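Local structure of penicillin binding protein 2X (Streptococcus thermophilus, 5U47) at residues A[48-53]-A[117-122]; A[54-59]-A[95-100]; A[77-82]-A[88-93]; A[121-126]-A[134-139]. The protein probably acts as a penicillin-sensitive transpeptidase that cross-links peptidoglycan strands as part of the machinery building the septal wall during cell division. The protein carries 1 engineered substitution. All blocks are in the same frame, centred on the assembly; numbering follows the deposited sequence.

Interaction 1 (A[48-53]-A[117-122]); sequences TSYSIY and SVKEDL. With ACT (acetate ion), chain C.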
loop_
_atom_site.group_PDB
_atom_site.type_symbol
_atom_site.label_atom_id
_atom_site.label_comp_id
_atom_site.label_asym_id
_atom_site.label_seq_id
_atom_site.Cartn_x
_atom_site.Cartn_y
_atom_site.Cartn_z
ATOM N N THR A 48 -21.449 -13.483 8.845
ATOM C CA THR A 48 -21.986 -14.846 8.841
ATOM C C THR A 48 -23.479 -14.834 8.596
ATOM O O THR A 48 -24.218 -14.076 9.221
ATOM C CB THR A 48 -21.768 -15.522 10.201
ATOM O OG1 THR A 48 -20.407 -15.417 10.572
ATOM C CG2 THR A 48 -22.142 -17.007 10.155
ATOM N N SER A 49 -23.911 -15.667 7.665
ATOM C CA SER A 49 -25.327 -15.856 7.386
ATOM C C SER A 49 -25.540 -17.384 7.403
ATOM O O SER A 49 -24.580 -18.158 7.534
ATOM C CB SER A 49 -25.743 -15.192 6.083
ATOM O OG SER A 49 -25.103 -15.797 4.991
ATOM N N TYR A 50 -26.778 -17.822 7.293
ATOM C CA TYR A 50 -27.069 -19.250 7.443
ATOM C C TYR A 50 -27.962 -19.831 6.373
ATOM O O TYR A 50 -28.809 -19.132 5.809
ATOM C CB TYR A 50 -27.697 -19.481 8.803
ATOM C CG TYR A 50 -26.810 -19.094 9.949
ATOM C CD1 TYR A 50 -26.774 -17.783 10.412
ATOM C CD2 TYR A 50 -26.013 -20.035 10.581
ATOM C CE1 TYR A 50 -25.954 -17.417 11.468
ATOM C CE2 TYR A 50 -25.199 -19.684 11.654
ATOM C CZ TYR A 50 -25.173 -18.370 12.086
ATOM O OH TYR A 50 -24.372 -18.004 13.145
ATOM N N SER A 51 -27.745 -21.119 6.104
ATOM C CA SER A 51 -28.517 -21.879 5.141
ATOM C C SER A 51 -29.244 -22.956 5.922
ATOM O O SER A 51 -28.614 -23.702 6.700
ATOM C CB SER A 51 -27.630 -22.531 4.081
ATOM O OG SER A 51 -26.980 -21.563 3.284
ATOM N N ILE A 52 -30.560 -23.043 5.704
ATOM C CA ILE A 52 -31.409 -23.991 6.435
ATOM C C ILE A 52 -31.551 -25.322 5.686
ATOM O O ILE A 52 -31.726 -25.351 4.467
ATOM C CB ILE A 52 -32.800 -23.373 6.784
ATOM C CG1 ILE A 52 -33.560 -24.282 7.757
ATOM C CG2 ILE A 52 -33.637 -23.082 5.532
ATOM C CD1 ILE A 52 -34.862 -23.688 8.263
ATOM N N TYR A 53 -31.458 -26.418 6.435
ATOM C CA TYR A 53 -31.596 -27.770 5.891
ATOM C C TYR A 53 -32.566 -28.575 6.727
ATOM O O TYR A 53 -32.792 -28.270 7.900
ATOM C CB TYR A 53 -30.253 -28.502 5.884
ATOM C CG TYR A 53 -29.224 -27.852 5.007
ATOM C CD1 TYR A 53 -28.438 -26.801 5.489
ATOM C CD2 TYR A 53 -29.021 -28.283 3.702
ATOM C CE1 TYR A 53 -27.492 -26.187 4.688
ATOM C CE2 TYR A 53 -28.075 -27.679 2.893
ATOM C CZ TYR A 53 -27.311 -26.626 3.388
ATOM O OH TYR A 53 -26.366 -26.017 2.587
ATOM N N SER A 117 -30.263 -13.348 13.638
ATOM C CA SER A 117 -31.497 -13.084 14.395
ATOM C C SER A 117 -32.664 -13.945 13.915
ATOM O O SER A 117 -33.416 -14.496 14.729
ATOM C CB SER A 117 -31.874 -11.598 14.311
ATOM O OG SER A 117 -32.971 -11.293 15.167
ATOM N N VAL A 118 -32.822 -14.061 12.600
ATOM C CA VAL A 118 -33.904 -14.873 12.037
ATOM C C VAL A 118 -33.646 -16.369 12.312
ATOM O O VAL A 118 -34.581 -17.120 12.630
ATOM C CB VAL A 118 -34.078 -14.610 10.526
ATOM C CG1 VAL A 118 -35.127 -15.536 9.926
ATOM C CG2 VAL A 118 -34.455 -13.151 10.273
ATOM N N LYS A 119 -32.383 -16.796 12.190
ATOM C CA LYS A 119 -32.007 -18.192 12.466
ATOM C C LYS A 119 -32.388 -18.562 13.907
ATOM O O LYS A 119 -33.044 -19.593 14.145
ATOM C CB LYS A 119 -30.502 -18.414 12.201
ATOM C CG LYS A 119 -30.009 -19.847 12.378
ATOM C CD LYS A 119 -29.510 -20.182 13.779
ATOM C CE LYS A 119 -28.108 -19.652 14.027
ATOM N NZ LYS A 119 -27.612 -20.047 15.374
ATOM N N GLU A 120 -31.982 -17.714 14.857
ATOM C CA GLU A 120 -32.301 -17.911 16.281
ATOM C C GLU A 120 -33.811 -17.977 16.534
ATOM O O GLU A 120 -34.272 -18.761 17.348
ATOM C CB GLU A 120 -31.650 -16.810 17.136
ATOM C CG GLU A 120 -30.138 -16.958 17.276
ATOM C CD GLU A 120 -29.763 -18.157 18.118
ATOM O OE1 GLU A 120 -30.294 -18.265 19.248
ATOM O OE2 GLU A 120 -28.945 -18.983 17.654
ATOM N N ASP A 121 -34.564 -17.144 15.828
ATOM C CA ASP A 121 -36.020 -17.128 15.917
ATOM C C ASP A 121 -36.547 -18.465 15.378
ATOM O O ASP A 121 -37.307 -19.156 16.066
ATOM C CB ASP A 121 -36.579 -15.927 15.123
ATOM C CG ASP A 121 -38.090 -15.789 15.227
ATOM O OD1 ASP A 121 -38.746 -16.593 15.904
ATOM O OD2 ASP A 121 -38.630 -14.853 14.613
ATOM N N LEU A 122 -36.116 -18.838 14.170
ATOM C CA LEU A 122 -36.512 -20.130 13.570
ATOM C C LEU A 122 -36.196 -21.306 14.491
ATOM O O LEU A 122 -37.039 -22.177 14.676
ATOM C CB LEU A 122 -35.831 -20.372 12.214
ATOM C CG LEU A 122 -36.397 -19.727 10.944
ATOM C CD1 LEU A 122 -35.411 -19.836 9.791
ATOM C CD2 LEU A 122 -37.711 -20.375 10.556
HETATM C C ACT C . -18.612 -13.106 12.009
HETATM O O ACT C . -17.560 -12.965 12.678
HETATM O OXT ACT C . -18.615 -13.662 10.885
HETATM C CH3 ACT C . -19.907 -12.594 12.574
#

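Interaction 2 (A[54-59]-A[95-100]); sequences AIVSTS and AQLRTK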
loop_
_atom_site.group_PDB
_atom_site.type_symbol
_atom_site.label_atom_id
_atom_site.label_comp_id
_atom_site.label_asym_id
_atom_site.label_seq_id
_atom_site.Cartn_x
_atom_site.Cartn_y
_atom_site.Cartn_z
ATOM N N ALA A 54 -33.132 -29.606 6.113
ATOM C CA ALA A 54 -34.066 -30.504 6.793
ATOM C C ALA A 54 -33.673 -31.945 6.488
ATOM O O ALA A 54 -33.605 -32.335 5.324
ATOM C CB ALA A 54 -35.503 -30.223 6.352
ATOM N N ILE A 55 -33.356 -32.714 7.529
ATOM C CA ILE A 55 -33.019 -34.119 7.345
ATOM C C ILE A 55 -34.327 -34.913 7.401
ATOM O O ILE A 55 -35.017 -34.909 8.429
ATOM C CB ILE A 55 -32.024 -34.630 8.399
ATOM C CG1 ILE A 55 -30.668 -33.949 8.199
ATOM C CG2 ILE A 55 -31.888 -36.156 8.296
ATOM C CD1 ILE A 55 -29.634 -34.349 9.233
ATOM N N VAL A 56 -34.650 -35.577 6.290
ATOM C CA VAL A 56 -35.899 -36.360 6.162
ATOM C C VAL A 56 -35.704 -37.874 6.147
ATOM O O VAL A 56 -36.694 -38.612 6.199
ATOM C CB VAL A 56 -36.680 -35.965 4.878
ATOM C CG1 VAL A 56 -37.139 -34.511 4.960
ATOM C CG2 VAL A 56 -35.852 -36.207 3.609
ATOM N N SER A 57 -34.451 -38.340 6.070
ATOM C CA SER A 57 -34.181 -39.785 6.025
ATOM C C SER A 57 -34.702 -40.510 7.256
ATOM O O SER A 57 -34.411 -40.109 8.387
ATOM C CB SER A 57 -32.678 -40.069 5.917
ATOM O OG SER A 57 -32.434 -41.466 5.893
ATOM N N THR A 58 -35.461 -41.587 7.031
ATOM C CA THR A 58 -35.978 -42.396 8.130
ATOM C C THR A 58 -34.843 -43.181 8.824
ATOM O O THR A 58 -35.049 -43.790 9.890
ATOM C CB THR A 58 -37.121 -43.335 7.666
ATOM O OG1 THR A 58 -36.676 -44.148 6.576
ATOM C CG2 THR A 58 -38.319 -42.521 7.216
ATOM N N SER A 59 -33.655 -43.177 8.212
ATOM C CA SER A 59 -32.478 -43.817 8.818
ATOM C C SER A 59 -31.802 -42.925 9.865
ATOM O O SER A 59 -30.958 -43.402 10.620
ATOM C CB SER A 59 -31.446 -44.224 7.756
ATOM O OG SER A 59 -31.956 -45.242 6.914
ATOM N N ALA A 95 -42.972 -29.783 -1.048
ATOM C CA ALA A 95 -42.357 -30.489 -2.184
ATOM C C ALA A 95 -40.975 -30.984 -1.820
ATOM O O ALA A 95 -40.696 -32.185 -1.915
ATOM C CB ALA A 95 -42.267 -29.583 -3.401
ATOM N N GLN A 96 -40.133 -30.052 -1.368
ATOM C CA GLN A 96 -38.753 -30.355 -0.979
ATOM C C GLN A 96 -38.671 -31.410 0.120
ATOM O O GLN A 96 -37.901 -32.363 0.012
ATOM C CB GLN A 96 -38.030 -29.085 -0.517
ATOM C CG GLN A 96 -37.763 -28.050 -1.602
ATOM C CD GLN A 96 -36.812 -28.555 -2.668
ATOM O OE1 GLN A 96 -37.178 -29.362 -3.516
ATOM N NE2 GLN A 96 -35.595 -28.063 -2.642
ATOM N N LEU A 97 -39.472 -31.231 1.168
ATOM C CA LEU A 97 -39.507 -32.159 2.291
ATOM C C LEU A 97 -39.859 -33.587 1.863
ATOM O O LEU A 97 -39.368 -34.546 2.467
ATOM C CB LEU A 97 -40.478 -31.659 3.378
ATOM C CG LEU A 97 -40.037 -30.441 4.205
ATOM C CD1 LEU A 97 -41.169 -29.922 5.082
ATOM C CD2 LEU A 97 -38.819 -30.789 5.052
ATOM N N ARG A 98 -40.688 -33.717 0.818
ATOM C CA ARG A 98 -41.091 -35.028 0.273
ATOM C C ARG A 98 -40.183 -35.555 -0.863
ATOM O O ARG A 98 -40.537 -36.541 -1.497
ATOM C CB ARG A 98 -42.533 -34.964 -0.270
ATOM C CG ARG A 98 -43.596 -34.545 0.732
ATOM C CD ARG A 98 -44.952 -34.427 0.053
ATOM N NE ARG A 98 -45.919 -33.665 0.845
ATOM C CZ ARG A 98 -46.594 -34.123 1.902
ATOM N NH1 ARG A 98 -46.412 -35.365 2.362
ATOM N NH2 ARG A 98 -47.454 -33.315 2.523
ATOM N N THR A 99 -39.034 -34.924 -1.131
ATOM C CA THR A 99 -38.152 -35.396 -2.219
ATOM C C THR A 99 -37.826 -36.891 -2.055
ATOM O O THR A 99 -37.483 -37.342 -0.952
ATOM C CB THR A 99 -36.807 -34.625 -2.274
ATOM O OG1 THR A 99 -37.029 -33.208 -2.195
ATOM C CG2 THR A 99 -36.033 -34.958 -3.567
ATOM N N LYS A 100 -37.941 -37.651 -3.148
ATOM C CA LYS A 100 -37.631 -39.092 -3.133
ATOM C C LYS A 100 -36.137 -39.402 -3.067
ATOM O O LYS A 100 -35.339 -38.796 -3.785
ATOM C CB LYS A 100 -38.229 -39.814 -4.350
ATOM C CG LYS A 100 -39.582 -40.451 -4.094
ATOM C CD LYS A 100 -40.002 -41.324 -5.267
ATOM C CE LYS A 100 -40.900 -42.469 -4.819
ATOM N NZ LYS A 100 -40.161 -43.489 -4.021
#

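Interaction 3 (A[77-82]-A[88-93]); sequences KVADIL and IKKSYT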
loop_
_atom_site.group_PDB
_atom_site.type_symbol
_atom_site.label_atom_id
_atom_site.label_comp_id
_atom_site.label_asym_id
_atom_site.label_seq_id
_atom_site.Cartn_x
_atom_site.Cartn_y
_atom_site.Cartn_z
ATOM N N LYS A 77 -46.512 -28.209 9.550
ATOM C CA LYS A 77 -46.174 -27.181 10.540
ATOM C C LYS A 77 -44.870 -26.471 10.141
ATOM O O LYS A 77 -44.734 -25.253 10.311
ATOM C CB LYS A 77 -46.093 -27.771 11.953
ATOM C CG LYS A 77 -45.722 -26.771 13.045
ATOM C CD LYS A 77 -46.589 -25.509 13.008
ATOM C CE LYS A 77 -46.207 -24.542 14.115
ATOM N NZ LYS A 77 -46.954 -23.263 14.005
ATOM N N VAL A 78 -43.923 -27.238 9.596
ATOM C CA VAL A 78 -42.667 -26.682 9.099
ATOM C C VAL A 78 -42.970 -25.680 7.977
ATOM O O VAL A 78 -42.355 -24.610 7.922
ATOM C CB VAL A 78 -41.695 -27.786 8.598
ATOM C CG1 VAL A 78 -40.473 -27.177 7.912
ATOM C CG2 VAL A 78 -41.253 -28.682 9.748
ATOM N N ALA A 79 -43.931 -26.007 7.108
ATOM C CA ALA A 79 -44.285 -25.090 6.012
ATOM C C ALA A 79 -44.889 -23.782 6.552
ATOM O O ALA A 79 -44.578 -22.682 6.051
ATOM C CB ALA A 79 -45.230 -25.757 5.032
ATOM N N ASP A 80 -45.743 -23.905 7.576
ATOM C CA ASP A 80 -46.357 -22.729 8.214
ATOM C C ASP A 80 -45.260 -21.831 8.759
ATOM O O ASP A 80 -45.276 -20.613 8.556
ATOM C CB ASP A 80 -47.306 -23.135 9.347
ATOM C CG ASP A 80 -48.542 -23.891 8.851
ATOM O OD1 ASP A 80 -48.853 -23.831 7.636
ATOM O OD2 ASP A 80 -49.206 -24.536 9.689
ATOM N N ILE A 81 -44.293 -22.455 9.426
ATOM C CA ILE A 81 -43.160 -21.730 9.991
ATOM C C ILE A 81 -42.301 -21.061 8.899
ATOM O O ILE A 81 -41.964 -19.880 9.023
ATOM C CB ILE A 81 -42.307 -22.648 10.901
ATOM C CG1 ILE A 81 -43.126 -23.035 12.153
ATOM C CG2 ILE A 81 -41.014 -21.940 11.308
ATOM C CD1 ILE A 81 -42.526 -24.148 12.993
ATOM N N LEU A 82 -41.973 -21.799 7.837
ATOM C CA LEU A 82 -41.148 -21.248 6.761
ATOM C C LEU A 82 -41.848 -20.115 6.000
ATOM O O LEU A 82 -41.188 -19.163 5.546
ATOM C CB LEU A 82 -40.641 -22.344 5.813
ATOM C CG LEU A 82 -39.708 -23.417 6.420
ATOM C CD1 LEU A 82 -38.853 -24.042 5.323
ATOM C CD2 LEU A 82 -38.781 -22.864 7.495
ATOM N N ILE A 88 -41.557 -18.366 2.278
ATOM C CA ILE A 88 -41.472 -19.501 1.365
ATOM C C ILE A 88 -42.860 -20.118 1.233
ATOM O O ILE A 88 -43.494 -20.446 2.244
ATOM C CB ILE A 88 -40.479 -20.566 1.880
ATOM C CG1 ILE A 88 -39.065 -19.970 1.998
ATOM C CG2 ILE A 88 -40.459 -21.780 0.950
ATOM C CD1 ILE A 88 -38.022 -20.922 2.557
ATOM N N LYS A 89 -43.319 -20.293 -0.009
ATOM C CA LYS A 89 -44.643 -20.888 -0.278
ATOM C C LYS A 89 -44.719 -22.306 0.278
ATOM O O LYS A 89 -43.812 -23.115 0.052
ATOM C CB LYS A 89 -44.960 -20.913 -1.779
ATOM C CG LYS A 89 -45.232 -19.551 -2.396
ATOM C CD LYS A 89 -45.738 -19.704 -3.828
ATOM C CE LYS A 89 -46.210 -18.381 -4.418
ATOM N NZ LYS A 89 -45.135 -17.355 -4.501
ATOM N N LYS A 90 -45.810 -22.591 0.992
ATOM C CA LYS A 90 -46.026 -23.899 1.639
ATOM C C LYS A 90 -45.825 -25.079 0.699
ATOM O O LYS A 90 -45.228 -26.086 1.085
ATOM C CB LYS A 90 -47.421 -23.967 2.281
ATOM C CG LYS A 90 -47.622 -22.951 3.392
ATOM C CD LYS A 90 -48.988 -23.054 4.039
ATOM C CE LYS A 90 -49.203 -21.896 5.001
ATOM N NZ LYS A 90 -50.571 -21.897 5.586
ATOM N N SER A 91 -46.312 -24.941 -0.529
ATOM C CA SER A 91 -46.179 -25.991 -1.540
ATOM C C SER A 91 -44.721 -26.287 -1.914
ATOM O O SER A 91 -44.395 -27.409 -2.253
ATOM C CB SER A 91 -47.001 -25.642 -2.796
ATOM O OG SER A 91 -46.677 -24.352 -3.295
ATOM N N TYR A 92 -43.848 -25.291 -1.844
ATOM C CA TYR A 92 -42.428 -25.516 -2.159
ATOM C C TYR A 92 -41.737 -26.266 -1.014
ATOM O O TYR A 92 -41.000 -27.227 -1.253
ATOM C CB TYR A 92 -41.712 -24.205 -2.456
ATOM C CG TYR A 92 -40.226 -24.392 -2.694
ATOM C CD1 TYR A 92 -39.741 -24.845 -3.930
ATOM C CD2 TYR A 92 -39.303 -24.126 -1.681
ATOM C CE1 TYR A 92 -38.380 -25.023 -4.145
ATOM C CE2 TYR A 92 -37.943 -24.301 -1.888
ATOM C CZ TYR A 92 -37.486 -24.750 -3.118
ATOM O OH TYR A 92 -36.134 -24.913 -3.307
ATOM N N THR A 93 -41.970 -25.804 0.218
ATOM C CA THR A 93 -41.435 -26.443 1.431
ATOM C C THR A 93 -41.874 -27.906 1.456
ATOM O O THR A 93 -41.046 -28.798 1.631
ATOM C CB THR A 93 -41.939 -25.735 2.720
ATOM O OG1 THR A 93 -41.449 -24.388 2.761
ATOM C CG2 THR A 93 -41.488 -26.468 3.997
HETATM O O HOH W 1 -43.520 -22.963 3.628
#

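Interaction 4 (A[121-126]-A[134-139]); sequences DLEKTF and MAFEAT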
loop_
_atom_site.group_PDB
_atom_site.type_symbol
_atom_site.label_atom_id
_atom_site.label_comp_id
_atom_site.label_asym_id
_atom_site.label_seq_id
_atom_site.Cartn_x
_atom_site.Cartn_y
_atom_site.Cartn_z
ATOM N N ASP A 121 -34.564 -17.144 15.828
ATOM C CA ASP A 121 -36.020 -17.128 15.917
ATOM C C ASP A 121 -36.547 -18.465 15.378
ATOM O O ASP A 121 -37.307 -19.156 16.066
ATOM C CB ASP A 121 -36.579 -15.927 15.123
ATOM C CG ASP A 121 -38.090 -15.789 15.227
ATOM O OD1 ASP A 121 -38.746 -16.593 15.904
ATOM O OD2 ASP A 121 -38.630 -14.853 14.613
ATOM N N LEU A 122 -36.116 -18.838 14.170
ATOM C CA LEU A 122 -36.512 -20.130 13.570
ATOM C C LEU A 122 -36.196 -21.306 14.491
ATOM O O LEU A 122 -37.039 -22.177 14.676
ATOM C CB LEU A 122 -35.831 -20.372 12.214
ATOM C CG LEU A 122 -36.397 -19.727 10.944
ATOM C CD1 LEU A 122 -35.411 -19.836 9.791
ATOM C CD2 LEU A 122 -37.711 -20.375 10.556
ATOM N N GLU A 123 -34.987 -21.338 15.055
ATOM C CA GLU A 123 -34.609 -22.429 15.971
ATOM C C GLU A 123 -35.553 -22.519 17.159
ATOM O O GLU A 123 -36.028 -23.599 17.491
ATOM C CB GLU A 123 -33.181 -22.287 16.485
ATOM C CG GLU A 123 -32.112 -22.814 15.546
ATOM C CD GLU A 123 -30.755 -22.922 16.228
ATOM O OE1 GLU A 123 -30.350 -21.961 16.915
ATOM O OE2 GLU A 123 -30.094 -23.967 16.073
ATOM N N LYS A 124 -35.824 -21.373 17.786
ATOM C CA LYS A 124 -36.740 -21.316 18.926
ATOM C C LYS A 124 -38.123 -21.822 18.532
ATOM O O LYS A 124 -38.789 -22.488 19.318
ATOM C CB LYS A 124 -36.849 -19.885 19.477
ATOM C CG LYS A 124 -37.749 -19.767 20.701
ATOM C CD LYS A 124 -37.782 -18.356 21.268
ATOM C CE LYS A 124 -38.712 -18.296 22.474
ATOM N NZ LYS A 124 -38.771 -16.941 23.094
ATOM N N THR A 125 -38.534 -21.511 17.307
ATOM C CA THR A 125 -39.842 -21.923 16.806
ATOM C C THR A 125 -39.935 -23.446 16.642
ATOM O O THR A 125 -40.946 -24.037 16.999
ATOM C CB THR A 125 -40.179 -21.184 15.484
ATOM O OG1 THR A 125 -40.045 -19.770 15.684
ATOM C CG2 THR A 125 -41.590 -21.473 15.030
ATOM N N PHE A 126 -38.890 -24.081 16.116
ATOM C CA PHE A 126 -38.899 -25.550 15.938
ATOM C C PHE A 126 -38.840 -26.272 17.280
ATOM O O PHE A 126 -39.515 -27.276 17.477
ATOM C CB PHE A 126 -37.747 -26.033 15.044
ATOM C CG PHE A 126 -37.836 -25.559 13.615
ATOM C CD1 PHE A 126 -38.936 -25.874 12.836
ATOM C CD2 PHE A 126 -36.786 -24.844 13.029
ATOM C CE1 PHE A 126 -39.020 -25.454 11.514
ATOM C CE2 PHE A 126 -36.866 -24.420 11.707
ATOM C CZ PHE A 126 -37.981 -24.724 10.949
ATOM N N MET A 134 -34.289 -30.045 11.768
ATOM C CA MET A 134 -33.967 -28.791 11.056
ATOM C C MET A 134 -32.588 -28.356 11.512
ATOM O O MET A 134 -32.257 -28.497 12.688
ATOM C CB MET A 134 -35.008 -27.703 11.340
ATOM C CG MET A 134 -36.440 -28.126 11.005
ATOM S SD MET A 134 -36.696 -28.592 9.273
ATOM C CE MET A 134 -36.360 -27.033 8.441
ATOM N N ALA A 135 -31.771 -27.855 10.592
ATOM C CA ALA A 135 -30.410 -27.466 10.944
ATOM C C ALA A 135 -29.938 -26.288 10.123
ATOM O O ALA A 135 -30.518 -25.968 9.084
ATOM C CB ALA A 135 -29.468 -28.658 10.787
ATOM N N PHE A 136 -28.870 -25.646 10.587
ATOM C CA PHE A 136 -28.332 -24.465 9.909
ATOM C C PHE A 136 -26.824 -24.570 9.718
ATOM O O PHE A 136 -26.113 -24.956 10.652
ATOM C CB PHE A 136 -28.661 -23.214 10.713
ATOM C CG PHE A 136 -30.137 -22.949 10.847
ATOM C CD1 PHE A 136 -30.807 -22.184 9.905
ATOM C CD2 PHE A 136 -30.858 -23.464 11.922
ATOM C CE1 PHE A 136 -32.168 -21.929 10.026
ATOM C CE2 PHE A 136 -32.219 -23.216 12.049
ATOM C CZ PHE A 136 -32.872 -22.444 11.101
ATOM N N GLU A 137 -26.352 -24.254 8.505
ATOM C CA GLU A 137 -24.916 -24.246 8.204
ATOM C C GLU A 137 -24.505 -22.792 7.975
ATOM O O GLU A 137 -25.163 -22.046 7.224
ATOM C CB GLU A 137 -24.568 -25.117 6.983
ATOM C CG GLU A 137 -23.058 -25.285 6.656
ATOM C CD GLU A 137 -22.246 -26.145 7.654
ATOM O OE1 GLU A 137 -22.839 -26.720 8.595
ATOM O OE2 GLU A 137 -20.989 -26.250 7.495
ATOM N N ALA A 138 -23.435 -22.400 8.653
ATOM C CA ALA A 138 -22.887 -21.058 8.549
ATOM C C ALA A 138 -22.134 -20.884 7.238
ATOM O O ALA A 138 -21.414 -21.782 6.799
ATOM C CB ALA A 138 -21.956 -20.775 9.714
ATOM N N THR A 139 -22.336 -19.733 6.607
ATOM C CA THR A 139 -21.622 -19.367 5.393
ATOM C C THR A 139 -21.096 -17.953 5.642
ATOM O O THR A 139 -21.862 -17.032 5.955
ATOM C CB THR A 139 -22.504 -19.407 4.136
ATOM O OG1 THR A 139 -23.610 -18.516 4.303
ATOM C CG2 THR A 139 -23.011 -20.812 3.878
#

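Interaction 1 (A[48-53]-A[117-122])
Lys-119 lays its side chain over one face of the Tyr-50 ring. Its CE is the atom that bears down, 3.8 Å from the ring centroid and only 14° off the ring normal, a CH-pi contact. The ammonium NZ stands further out, 4.8 Å from the same centroid and 28° off the normal, so the cation-pi component is off-centre. The lysine chain is bent at chi2 and chi3, which folds CE back onto the ring. One residue on, Glu-120 holds the end of that chain: Lys-119 NZ is 2.8 Å from Glu-120 OE2 in a salt bridge that uses the anti lone pair of the oxygen. Deeper in, Ile-52 CD1 meets Leu-122 CD1 at 4.2 Å, the two side chains crossing at about a right angle. The contact thus runs from a polar edge at Tyr-50 to an apolar interior at Ile-52. At the far end of the strand segment, Thr-48 OG1 donates to an acetate, probably from the crystallisation liquor. Helix 116-128 here covers strand 42-55 in the PBP dimerisation domain. Phe-136 of the adjacent strand 134-143 touches both Lys-119 and Ile-52, and Leu-82 of helix 72-86 packs on Ile-52 and Leu-122.

Interaction 2 (A[54-59]-A[95-100])
The last turn of helix 90-97 comes up beside the end of strand 42-55, in the sheet of the PBP dimerisation domain, with Val-56 and Leu-97 nearest in the backbone, 6.8 Å between their CA atoms. Leu-97 is the hub on the helix side, and it works through one branch. Its CD2 methyl sits 3.6 Å from Ala-54 CB and 4.1 Å from Val-56 CG1, so it touches two residues on the same side of the strand end. With CG anti to the carbonyl carbon (chi1 -72°), the leucine brings its branched end closer to the strand than its CB direction alone would suggest. Val-56 answers with CG1, which also lies 3.3 Å from the backbone Leu-97 O. This is a close van der Waals approach of a methyl to a carbonyl oxygen. Beyond the helix, Thr-99 turns its hydroxyl back on the chain. Gln-96 O accepts twice, from Thr-99 N at 3.0 Å and from Thr-99 OG1 at a rather short 2.5 Å, the hydroxyl tilted 19° from the carbonyl plane. The strand side has its own local tie: Ser-57 OG accepts from Ser-59 N at 3.1 Å, an ST turn. Val-105 of strand 104-105 touches Ala-54 and Thr-99, while Phe-75 and Val-78 of helix 72-86 pack on Leu-97. These polar bonds lie within each segment; others go to neighbouring chain, such as Gln-96 NE2 to Ser-106 O. Between the two segments, the join is made by van der Waals contact among three aliphatic side chains.

Interaction 3 (A[77-82]-A[88-93])
One water links both segments at three points. It donates to Ala-79 O at 2.7 Å and to Ile-88 O at 2.9 Å, and it accepts from Thr-93 OG1 at 2.7 Å. It therefore ties a carbonyl of helix 72-86 to the chain entering the next helix and to a hydroxyl one turn into it. The threonine serves both kinds of contact. With OG1 beside its backbone N and CG2 anti to that N (chi1 -64°), it gives the hydroxyl to the water and puts the methyl 3.7 Å from Ala-79 CA. Leu-82 CD1 also lies against this residue, 3.8 Å from Thr-93 CG2. The two consecutive helices, joined by a short turn, meet at a corner in the PBP dimerisation domain. Lys-89 is the N-cap residue of helix 90-97. Just before it, Ile-88 N reaches back to Leu-82 O in a weak but nearly straight hydrogen bond, 3.4 Å long with an angle of 174° at the hydrogen. At the inner corner, Ala-79 CB packs on Lys-90 CB. The lysine, extended beyond CG, reaches across the first helix to Asp-80. Its NZ makes a salt bridge of 3.3 Å with Asp-80 OD1, weak as a hydrogen bond, toward the solvent-facing side. On the buried side Leu-82 CD1 approaches Ile-88 CD1. Phe-126 of helix 116-128 touches Leu-82 as well, and Phe-107 packs on Thr-93.

Interaction 4 (A[121-126]-A[134-139])
The Phe-126 ring carries Met-134 on one face and has the Phe-136 ring at its edge. Met-134 CG stands over the middle of that face, 3.5 Å from the ring centroid and only 4° off the normal, a CH-pi contact. The bends at chi2 and chi3 carry the methionine chain from CG over the centre, through SD, to CE just past the rim near CZ. The sulfur takes a looser place: Met-134 SD is 4.7 Å from the Phe-126 centroid, a Met-aromatic contact above the face. Met-134 CE returns to 3.8 Å from Phe-126 CZ. At the ring edge, Phe-136 CZ lies 4.5 Å from Phe-126 CE2, near the plane of the Phe-126 ring. Phe-136 is the other main wedge of the contact. Leu-122 CB and CD1 meet its far end, with CB at 3.8 Å from Phe-136 CZ. Glu-123 slides past it in the opposite direction and touches with its aliphatic part, CG lying 3.5 Å from Phe-136 CE2. The carboxylate beyond is turned almost square to the ring, the planes 89° apart. Within the helix, Asp-121 O accepts from both Thr-125 N and Thr-125 OG1, the hydroxyl coming from above the carbonyl plane. Helix 121-126 and strand 134-139 run nearly antiparallel, at 162°, with their axes 9.7 Å apart at the closest. In the sheet of the PBP dimerisation domain the strand pairs with strand 42-55, whose Ile-52 and Ala-54 touch Met-134. Helix 72-86 flanks the helix through Ile-81 and Lys-85, the latter salt-bridged to Asp-121.

All four contacts belong to one helix-and-sheet unit of the PBP dimerisation domain, far from the centre of the chain. Interactions 1 and 4 lie about 5 Å apart between centres and set the same helix, 116-128, on two paired strands; Leu-122 takes part in both. Both are partly buried, grading from an apolar interior to charged groups at the more exposed side. Interactions 2 and 3 are more buried and share helix 90-97. Interaction 2 is apolar between its segments, whereas interaction 3 adds a bridging water and a salt bridge near the surface. Ile-81 and Leu-82 of interaction 3 pack on Leu-122 and Phe-126, and Ala-54 of interaction 2 meets Met-134 of interaction 4.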